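Local coordinates for StAR-related lipid transfer protein 5 (Homo sapiens, PDB 2R55) that probably binds cholesterol or other sterols and may carry them, or other lipids, within the cell, at residues Thr121-Ala124 with Ala125-Ile129; Gly200-Gln204 with Asn205-Ser209; Ala220-Gln223 with Lys224-Gln228. One frame throughout, in Å; residues are numbered along the deposited sequence.

Contact 1 of 3, residues Thr121-Ala124 with Ala125-Ile129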
ATOM      1  N   THR A 121      -9.464  -6.423  -4.415  1.00 71.55           N
ATOM      2  CA  THR A 121      -9.863  -5.103  -4.890  1.00 71.66           C
ATOM      3  C   THR A 121     -11.165  -5.306  -5.644  1.00 71.50           C
ATOM      4  O   THR A 121     -11.432  -6.410  -6.120  1.00 71.76           O
ATOM      5  CB  THR A 121      -8.793  -4.473  -5.855  1.00 72.00           C
ATOM      6  OG1 THR A 121      -8.651  -5.283  -7.036  1.00 72.75           O
ATOM      7  CG2 THR A 121      -7.448  -4.333  -5.168  1.00 71.69           C
ATOM      8  N   PRO A 122     -11.994  -4.257  -5.753  1.00 71.33           N
ATOM      9  CA  PRO A 122     -13.194  -4.483  -6.539  1.00 71.14           C
ATOM     10  C   PRO A 122     -12.908  -4.020  -7.957  1.00 70.92           C
ATOM     11  O   PRO A 122     -11.761  -3.713  -8.257  1.00 71.52           O
ATOM     12  CB  PRO A 122     -14.213  -3.572  -5.863  1.00 70.93           C
ATOM     13  CG  PRO A 122     -13.366  -2.394  -5.345  1.00 70.90           C
ATOM     14  CD  PRO A 122     -11.938  -2.882  -5.219  1.00 71.11           C
ATOM     15  N   SER A 123     -13.931  -3.984  -8.807  1.00 70.71           N
ATOM     16  CA  SER A 123     -13.862  -3.341 -10.114  1.00 70.59           C
ATOM     17  C   SER A 123     -13.446  -1.872 -10.037  1.00 70.41           C
ATOM     18  O   SER A 123     -13.636  -1.216  -9.019  1.00 70.29           O
ATOM     19  CB  SER A 123     -15.214  -3.431 -10.818  1.00 70.48           C
ATOM     20  OG  SER A 123     -15.322  -4.649 -11.523  1.00 71.60           O
ATOM     21  N   ALA A 124     -12.886  -1.369 -11.134  1.00 70.35           N
ATOM     22  CA  ALA A 124     -12.442   0.010 -11.215  1.00 70.08           C
ATOM     23  C   ALA A 124     -12.501   0.519 -12.655  1.00 70.04           C
ATOM     24  O   ALA A 124     -12.678  -0.265 -13.608  1.00 69.47           O
ATOM     25  CB  ALA A 124     -11.038   0.130 -10.673  1.00 70.25           C
ATOM     26  N   ALA A 125     -12.350   1.840 -12.786  1.00 69.73           N
ATOM     27  CA  ALA A 125     -12.396   2.554 -14.066  1.00 69.44           C
ATOM     28  C   ALA A 125     -13.497   2.068 -15.012  1.00 69.28           C
ATOM     29  O   ALA A 125     -13.220   1.594 -16.117  1.00 69.35           O
ATOM     30  CB  ALA A 125     -11.030   2.513 -14.749  1.00 69.51           C
ATOM     31  N   MET A 126     -14.744   2.183 -14.562  1.00 69.00           N
ATOM     32  CA  MET A 126     -15.904   1.915 -15.412  1.00 68.65           C
ATOM     33  C   MET A 126     -15.981   0.433 -15.781  1.00 67.92           C
ATOM     34  O   MET A 126     -16.339   0.063 -16.910  1.00 68.12           O
ATOM     35  CB  MET A 126     -15.858   2.802 -16.666  1.00 69.12           C
ATOM     36  CG  MET A 126     -16.103   4.283 -16.420  1.00 70.58           C
ATOM     37  SD  MET A 126     -17.845   4.637 -16.094  1.00 76.39           S
ATOM     38  CE  MET A 126     -18.694   3.912 -17.508  1.00 74.55           C
ATOM     39  N   LYS A 127     -15.643  -0.411 -14.811  1.00 67.04           N
ATOM     40  CA  LYS A 127     -15.552  -1.866 -14.988  1.00 65.97           C
ATOM     41  C   LYS A 127     -14.481  -2.341 -16.005  1.00 65.48           C
ATOM     42  O   LYS A 127     -14.442  -3.525 -16.341  1.00 65.88           O
ATOM     43  CB  LYS A 127     -16.938  -2.488 -15.254  1.00 66.00           C
ATOM     44  CG  LYS A 127     -17.932  -2.300 -14.098  1.00 66.04           C
ATOM     45  CD  LYS A 127     -19.276  -3.030 -14.267  1.00 66.03           C
ATOM     46  CE  LYS A 127     -20.193  -2.381 -15.305  1.00 65.71           C
ATOM     47  NZ  LYS A 127     -20.429  -0.939 -15.037  1.00 65.62           N
ATOM     48  N   LEU A 128     -13.611  -1.433 -16.470  1.00 64.48           N
ATOM     49  CA  LEU A 128     -12.465  -1.789 -17.339  1.00 63.45           C
ATOM     50  C   LEU A 128     -11.386  -2.553 -16.572  1.00 62.75           C
ATOM     51  O   LEU A 128     -10.643  -3.364 -17.157  1.00 62.10           O
ATOM     52  CB  LEU A 128     -11.827  -0.550 -18.001  1.00 63.44           C
ATOM     53  CG  LEU A 128     -12.591   0.235 -19.081  1.00 63.75           C
ATOM     54  CD1 LEU A 128     -11.967   1.617 -19.314  1.00 64.30           C
ATOM     55  CD2 LEU A 128     -12.658  -0.528 -20.388  1.00 63.15           C
ATOM     56  N   ILE A 129     -11.290  -2.277 -15.271  1.00 61.36           N
ATOM     57  CA  ILE A 129     -10.402  -3.031 -14.414  1.00 60.60           C
ATOM     58  C   ILE A 129     -11.267  -3.941 -13.588  1.00 60.33           C
ATOM     59  O   ILE A 129     -11.871  -3.495 -12.617  1.00 60.98           O
ATOM     60  CB  ILE A 129      -9.544  -2.130 -13.490  1.00 60.59           C
ATOM     61  CG1 ILE A 129      -8.744  -1.137 -14.328  1.00 59.70           C
ATOM     62  CG2 ILE A 129      -8.607  -2.982 -12.628  1.00 59.58           C
ATOM     63  CD1 ILE A 129      -8.299   0.059 -13.579  1.00 58.61           C
TER

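Contact 2 of 3, residues Gly200-Gln204 with Asn205-Ser209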
ATOM      1  N   GLY A 200      -3.012  -9.181 -15.715  1.00 65.89           N
ATOM      2  CA  GLY A 200      -4.071  -9.462 -16.692  1.00 67.47           C
ATOM      3  C   GLY A 200      -3.713  -8.876 -18.048  1.00 68.44           C
ATOM      4  O   GLY A 200      -2.569  -8.949 -18.469  1.00 68.66           O
ATOM      5  N   TYR A 201      -4.682  -8.251 -18.707  1.00 69.85           N
ATOM      6  CA  TYR A 201      -4.520  -7.787 -20.083  1.00 71.05           C
ATOM      7  C   TYR A 201      -5.023  -6.366 -20.270  1.00 71.07           C
ATOM      8  O   TYR A 201      -6.045  -6.148 -20.914  1.00 71.10           O
ATOM      9  CB  TYR A 201      -5.250  -8.740 -21.039  1.00 71.85           C
ATOM     10  CG  TYR A 201      -4.701 -10.144 -21.019  1.00 73.12           C
ATOM     11  CD1 TYR A 201      -5.172 -11.087 -20.097  1.00 73.82           C
ATOM     12  CD2 TYR A 201      -3.697 -10.530 -21.908  1.00 74.56           C
ATOM     13  CE1 TYR A 201      -4.658 -12.382 -20.058  1.00 74.58           C
ATOM     14  CE2 TYR A 201      -3.181 -11.821 -21.891  1.00 75.79           C
ATOM     15  CZ  TYR A 201      -3.664 -12.744 -20.963  1.00 75.47           C
ATOM     16  OH  TYR A 201      -3.156 -14.026 -20.950  1.00 75.41           O
ATOM     17  N   LEU A 202      -4.285  -5.399 -19.736  1.00 71.21           N
ATOM     18  CA  LEU A 202      -4.777  -4.021 -19.683  1.00 71.37           C
ATOM     19  C   LEU A 202      -3.973  -3.054 -20.510  1.00 71.70           C
ATOM     20  O   LEU A 202      -2.757  -3.040 -20.405  1.00 71.93           O
ATOM     21  CB  LEU A 202      -4.798  -3.507 -18.242  1.00 71.10           C
ATOM     22  CG  LEU A 202      -5.845  -4.102 -17.308  1.00 71.10           C
ATOM     23  CD1 LEU A 202      -5.680  -3.427 -15.974  1.00 70.32           C
ATOM     24  CD2 LEU A 202      -7.289  -3.966 -17.856  1.00 67.30           C
ATOM     25  N   PRO A 203      -4.656  -2.208 -21.303  1.00 72.24           N
ATOM     26  CA  PRO A 203      -3.976  -1.111 -21.995  1.00 72.47           C
ATOM     27  C   PRO A 203      -3.311  -0.216 -20.968  1.00 72.65           C
ATOM     28  O   PRO A 203      -3.745  -0.210 -19.817  1.00 72.74           O
ATOM     29  CB  PRO A 203      -5.125  -0.353 -22.673  1.00 72.78           C
ATOM     30  CG  PRO A 203      -6.238  -1.346 -22.795  1.00 72.27           C
ATOM     31  CD  PRO A 203      -6.105  -2.234 -21.595  1.00 72.19           C
ATOM     32  N   GLN A 204      -2.272   0.522 -21.370  1.00 72.92           N
ATOM     33  CA  GLN A 204      -1.569   1.419 -20.451  1.00 72.71           C
ATOM     34  C   GLN A 204      -2.409   2.587 -19.978  1.00 72.07           C
ATOM     35  O   GLN A 204      -2.601   2.739 -18.780  1.00 72.13           O
ATOM     36  CB  GLN A 204      -0.240   1.935 -21.024  1.00 73.70           C
ATOM     37  CG  GLN A 204       1.006   1.102 -20.670  1.00 74.81           C
ATOM     38  CD  GLN A 204       1.106   0.779 -19.204  1.00 76.80           C
ATOM     39  OE1 GLN A 204       0.728  -0.319 -18.777  1.00 78.16           O
ATOM     40  NE2 GLN A 204       1.603   1.735 -18.411  1.00 77.58           N
ATOM     41  N   ASN A 205      -2.909   3.413 -20.892  1.00 71.10           N
ATOM     42  CA  ASN A 205      -3.560   4.652 -20.471  1.00 70.60           C
ATOM     43  C   ASN A 205      -4.648   4.444 -19.413  1.00 70.27           C
ATOM     44  O   ASN A 205      -4.864   5.301 -18.545  1.00 70.05           O
ATOM     45  CB  ASN A 205      -4.065   5.469 -21.665  1.00 70.71           C
ATOM     46  CG  ASN A 205      -5.061   4.716 -22.543  1.00 71.23           C
ATOM     47  OD1 ASN A 205      -5.565   3.641 -22.201  1.00 71.78           O
ATOM     48  ND2 ASN A 205      -5.353   5.302 -23.694  1.00 71.68           N
ATOM     49  N   VAL A 206      -5.316   3.292 -19.484  1.00 69.84           N
ATOM     50  CA  VAL A 206      -6.273   2.890 -18.460  1.00 69.09           C
ATOM     51  C   VAL A 206      -5.560   2.920 -17.125  1.00 68.78           C
ATOM     52  O   VAL A 206      -5.943   3.670 -16.228  1.00 69.00           O
ATOM     53  CB  VAL A 206      -6.857   1.475 -18.727  1.00 69.05           C
ATOM     54  CG1 VAL A 206      -7.505   0.898 -17.468  1.00 68.42           C
ATOM     55  CG2 VAL A 206      -7.850   1.503 -19.891  1.00 68.82           C
ATOM     56  N   VAL A 207      -4.510   2.112 -17.019  1.00 68.37           N
ATOM     57  CA  VAL A 207      -3.701   2.005 -15.794  1.00 68.20           C
ATOM     58  C   VAL A 207      -3.129   3.374 -15.343  1.00 68.15           C
ATOM     59  O   VAL A 207      -3.232   3.739 -14.161  1.00 68.08           O
ATOM     60  CB  VAL A 207      -2.559   0.950 -15.976  1.00 68.23           C
ATOM     61  CG1 VAL A 207      -1.657   0.887 -14.748  1.00 67.29           C
ATOM     62  CG2 VAL A 207      -3.133  -0.428 -16.295  1.00 67.68           C
ATOM     63  N   ASP A 208      -2.560   4.126 -16.291  1.00 68.01           N
ATOM     64  CA  ASP A 208      -1.990   5.443 -16.013  1.00 68.12           C
ATOM     65  C   ASP A 208      -2.982   6.473 -15.445  1.00 68.25           C
ATOM     66  O   ASP A 208      -2.587   7.385 -14.718  1.00 68.83           O
ATOM     67  CB  ASP A 208      -1.272   5.995 -17.246  1.00 68.08           C
ATOM     68  CG  ASP A 208       0.084   5.324 -17.502  1.00 68.40           C
ATOM     69  OD1 ASP A 208       0.471   4.399 -16.753  1.00 68.27           O
ATOM     70  OD2 ASP A 208       0.768   5.734 -18.467  1.00 68.89           O
ATOM     71  N   SER A 209      -4.262   6.332 -15.755  1.00 68.21           N
ATOM     72  CA  SER A 209      -5.265   7.251 -15.205  1.00 68.27           C
ATOM     73  C   SER A 209      -5.665   6.842 -13.791  1.00 68.27           C
ATOM     74  O   SER A 209      -5.862   7.693 -12.908  1.00 68.59           O
ATOM     75  CB  SER A 209      -6.507   7.297 -16.102  1.00 67.96           C
ATOM     76  OG  SER A 209      -6.136   7.311 -17.468  1.00 67.38           O
TER

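Contact 3 of 3, residues Ala220-Gln223 with Lys224-Gln228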
ATOM      1  N   ALA A 220      -8.120  10.722   0.875  1.00 67.82           N
ATOM      2  CA  ALA A 220      -9.450  11.245   1.170  1.00 68.57           C
ATOM      3  C   ALA A 220     -10.191  10.286   2.113  1.00 69.16           C
ATOM      4  O   ALA A 220     -10.707  10.708   3.139  1.00 69.66           O
ATOM      5  CB  ALA A 220     -10.239  11.492  -0.111  1.00 68.20           C
ATOM      6  N   ASN A 221     -10.197   8.994   1.784  1.00 70.37           N
ATOM      7  CA  ASN A 221     -10.867   7.967   2.602  1.00 71.33           C
ATOM      8  C   ASN A 221     -10.240   7.829   3.973  1.00 71.58           C
ATOM      9  O   ASN A 221     -10.927   7.909   4.987  1.00 71.90           O
ATOM     10  CB  ASN A 221     -10.833   6.593   1.913  1.00 71.51           C
ATOM     11  CG  ASN A 221     -11.873   6.444   0.826  1.00 71.71           C
ATOM     12  OD1 ASN A 221     -12.771   7.277   0.671  1.00 72.75           O
ATOM     13  ND2 ASN A 221     -11.759   5.360   0.059  1.00 72.88           N
ATOM     14  N   LEU A 222      -8.930   7.613   3.995  1.00 72.07           N
ATOM     15  CA  LEU A 222      -8.188   7.496   5.246  1.00 72.36           C
ATOM     16  C   LEU A 222      -8.537   8.606   6.248  1.00 72.42           C
ATOM     17  O   LEU A 222      -8.656   8.337   7.446  1.00 72.68           O
ATOM     18  CB  LEU A 222      -6.686   7.463   4.968  1.00 72.15           C
ATOM     19  CG  LEU A 222      -5.654   7.042   6.025  1.00 72.46           C
ATOM     20  CD1 LEU A 222      -5.100   8.244   6.762  1.00 73.47           C
ATOM     21  CD2 LEU A 222      -6.180   5.994   6.997  1.00 73.35           C
ATOM     22  N   GLN A 223      -8.703   9.835   5.752  1.00 72.44           N
ATOM     23  CA  GLN A 223      -8.995  10.993   6.607  1.00 72.74           C
ATOM     24  C   GLN A 223     -10.330  10.851   7.328  1.00 72.38           C
ATOM     25  O   GLN A 223     -10.409  11.041   8.545  1.00 72.62           O
ATOM     26  CB  GLN A 223      -8.949  12.295   5.801  1.00 72.76           C
ATOM     27  CG  GLN A 223      -7.534  12.848   5.605  1.00 74.73           C
ATOM     28  CD  GLN A 223      -7.369  13.625   4.305  1.00 76.04           C
ATOM     29  OE1 GLN A 223      -8.266  13.636   3.448  1.00 77.10           O
ATOM     30  NE2 GLN A 223      -6.217  14.276   4.150  1.00 75.46           N
ATOM     31  N   LYS A 224     -11.360  10.509   6.558  1.00 72.00           N
ATOM     32  CA  LYS A 224     -12.708  10.251   7.051  1.00 71.81           C
ATOM     33  C   LYS A 224     -12.712   9.220   8.184  1.00 71.76           C
ATOM     34  O   LYS A 224     -13.462   9.404   9.220  1.00 71.30           O
ATOM     35  CB  LYS A 224     -13.593   9.783   5.877  1.00 71.93           C
ATOM     36  CG  LYS A 224     -15.005   9.222   6.219  1.00 71.72           C
ATOM     37  CD  LYS A 224     -15.504   8.365   5.017  1.00 71.79           C
ATOM     38  CE  LYS A 224     -16.598   7.362   5.400  1.00 72.23           C
ATOM     39  NZ  LYS A 224     -17.985   7.950   5.407  1.00 71.66           N
ATOM     40  N   ALA A 225     -11.882   8.148   7.982  1.00 71.63           N
ATOM     41  CA  ALA A 225     -11.830   7.054   8.958  1.00 71.81           C
ATOM     42  C   ALA A 225     -11.243   7.535  10.280  1.00 71.89           C
ATOM     43  O   ALA A 225     -11.768   7.228  11.359  1.00 71.89           O
ATOM     44  CB  ALA A 225     -11.039   5.893   8.414  1.00 71.73           C
ATOM     45  N   VAL A 226     -10.164   8.305  10.178  1.00 71.92           N
ATOM     46  CA  VAL A 226      -9.557   8.953  11.332  1.00 72.01           C
ATOM     47  C   VAL A 226     -10.577   9.823  12.077  1.00 72.11           C
ATOM     48  O   VAL A 226     -10.752   9.678  13.295  1.00 72.03           O
ATOM     49  CB  VAL A 226      -8.316   9.775  10.916  1.00 71.84           C
ATOM     50  CG1 VAL A 226      -7.982  10.823  11.951  1.00 71.84           C
ATOM     51  CG2 VAL A 226      -7.129   8.854  10.697  1.00 71.90           C
ATOM     52  N   LYS A 227     -11.256  10.706  11.343  1.00 72.25           N
ATOM     53  CA  LYS A 227     -12.193  11.657  11.949  1.00 72.48           C
ATOM     54  C   LYS A 227     -13.233  10.975  12.819  1.00 72.30           C
ATOM     55  O   LYS A 227     -13.666  11.535  13.822  1.00 72.61           O
ATOM     56  CB  LYS A 227     -12.883  12.521  10.889  1.00 72.64           C
ATOM     57  CG  LYS A 227     -11.968  13.565  10.254  1.00 73.86           C
ATOM     58  CD  LYS A 227     -12.655  14.930  10.174  1.00 75.55           C
ATOM     59  CE  LYS A 227     -11.625  16.068  10.164  1.00 76.32           C
ATOM     60  NZ  LYS A 227     -12.226  17.381  10.552  1.00 76.17           N
ATOM     61  N   GLN A 228     -13.604   9.756  12.440  1.00 72.18           N
ATOM     62  CA  GLN A 228     -14.618   8.976  13.143  1.00 72.26           C
ATOM     63  C   GLN A 228     -14.250   8.628  14.594  1.00 72.20           C
ATOM     64  O   GLN A 228     -15.137   8.399  15.415  1.00 71.83           O
ATOM     65  CB  GLN A 228     -14.988   7.719  12.337  1.00 72.43           C
ATOM     66  CG  GLN A 228     -15.892   8.009  11.121  1.00 72.48           C
ATOM     67  CD  GLN A 228     -16.041   6.808  10.169  1.00 72.44           C
ATOM     68  OE1 GLN A 228     -16.639   5.690  10.610  1.00 72.53           O
ATOM     69  NE2 GLN A 228     -15.517   7.051   8.842  1.00 72.20           N
TER

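Contact 1 of 3, residues Thr121-Ala124 with Ala125-Ile129
Ala124 and Ile129 form an antiparallel hydrogen-bonded pair, a single bridge that closes a tight reversal in the loop joining strands 114-120 and 132-142 of the START fold. Two backbone bonds define it: Ala124 N donates to Ile129 O at 2.8 Å, lying in the plane of that carbonyl, whereas Ile129 N reaches Ala124 O at 3.0 Å from 36° above its plane. Two residues, Leu128 and Ile129, stand opposite the single Ala124, the definition of a classic beta bulge.

Beyond the bridge, Ala125 to Leu128 make a type I' turn, closed by Leu128 N to Ala125 O at 3.1 Å. Ala125, Met126 and Lys127 all have positive phi, which winds the chain in the left-handed sense. Ser123 extends the bridge through a CA-H...O contact, its CA 3.2 Å from Ile129 O. On the flanks, Ile129 rests on Val206 and Phe210 of helix 204-227, and Ala124 also meets Phe210; Thr121 is tied to Arg132 through backbone and hydroxyl.

With CG1 beside its own backbone N (chi1 -57°), Ile129 lies alongside the small methyl of Ala124: CB to Ala124 CB is 3.9 Å, and Ile129 CD1 comes to 4.0 Å from that CB.

Contact 2 of 3, residues Gly200-Gln204 with Asn205-Ser209
Leu202 holds CG beside its backbone N (chi1 -71°), and Val207 likewise carries CG2 beside its own N, anti to the carbonyl carbon; these two torsions bring the branches together. The side chains cross at about a right angle. The CG2 methyl of Val207 meets Leu202 both near its root, at CB, and at its tip, where CD1 lies 3.9 Å from Val207 CG2. That methyl also lies over the backbone just before the helix, with Val207 CG2 3.6 Å from Pro203 O. Val206, one residue earlier, sets its CB 3.7 Å from Pro203 O, and its CG2 makes a looser apolar contact with Pro203 CB at 4.3 Å.

These contacts mark the start of helix 204-227, the long C-terminal helix of the START domain. Pro203 occupies the N-cap position, where its ring offers no side-chain acceptor to the first turn. The first helical bond across the segments runs from Asp208 N to Gln204 O, 2.8 Å and nearly straight at 166°. At the next residue, Asn205 O takes two donors from opposite faces of its plane: Ser209 N, and Ser209 OG at 2.6 Å.

Gln204 bends at chi2 and swings its amide back over Asp208. NE2 stands 3.3 Å from Asp208 OD1, but the amide and carboxylate planes are 85° apart and the angle is too poor for a hydrogen bond, so the approach is at most electrostatic. From the sheet, Asn67 and Tyr69 of strand 67-75 meet Asp208, while Val207 touches Leu198. An alanine in place of Asp208 would probably leave the Gln204 amide without this charged neighbour and open a gap beside Asn67 and Tyr69.

Contact 3 of 3, residues Ala220-Gln223 with Lys224-Gln228
Gln223 and Lys227 make the shortest of four i to i+4 backbone hydrogen bonds that join the segments as successive turns of one alpha helix: Lys227 N lies 2.9 Å from Gln223 O, in the plane of that carbonyl. Val226 N to Leu222 O is 3.1 Å and nearly straight, at 167°. Ala225 N to Asn221 O is 3.2 Å, with the donor almost in line with the C=O bond. The fourth, Lys224 N to Ala220 O, is stretched to 3.5 Å and weak.

Van der Waals contacts follow the same ladder, mostly side-chain carbon against backbone oxygen. Val226 sets CG2 beside its backbone N, anti to the carbonyl carbon, which lays that methyl 3.6 Å from Leu222 O, while its CB sits over Gln223 O. The aliphatic root of Lys227 also leans on Gln223, with CG 3.4 Å from Gln223 O. Between side chains, Leu222 CD1 and Val226 CG2 only just meet, at 4.5 Å.

At the far end Gln228 folds back, and its NE2 makes a weak bond to Lys224 O, the acceptor that Gln228 N also uses.

Leu222, Ala225 and Val226 are buried: Leu222 and Ala225 press on Trp97 of helix 94-97, which Asn221 also meets; Leu222 reaches Cys85 and Val86 of helix 79-86, and both Leu222 and Val226 pack on Val75 of strand 67-75.

Overall arrangement
Contacts 1 and 2 are neighbours, their centres 11 Å apart, and they touch: Leu128 O lies 3.5 Å from Leu202 CD2, and Ile129 CG1 packs 3.9 Å from Val206 CG1. The loop at 121-129 thus rests against the start of helix 204-227. Contact 3 lies on the same helix nearer its C-terminal end, its centre about 29 Å from that of contact 2 and 23 Å from that of contact 1, touching neither. In START domains this helix covers the lipid cavity formed by the curved sheet, and the loop beside it is commonly proposed as part of the entrance; contacts 1 and 2 are consistent with such a rim, contact 3 with the helix's anchored far end.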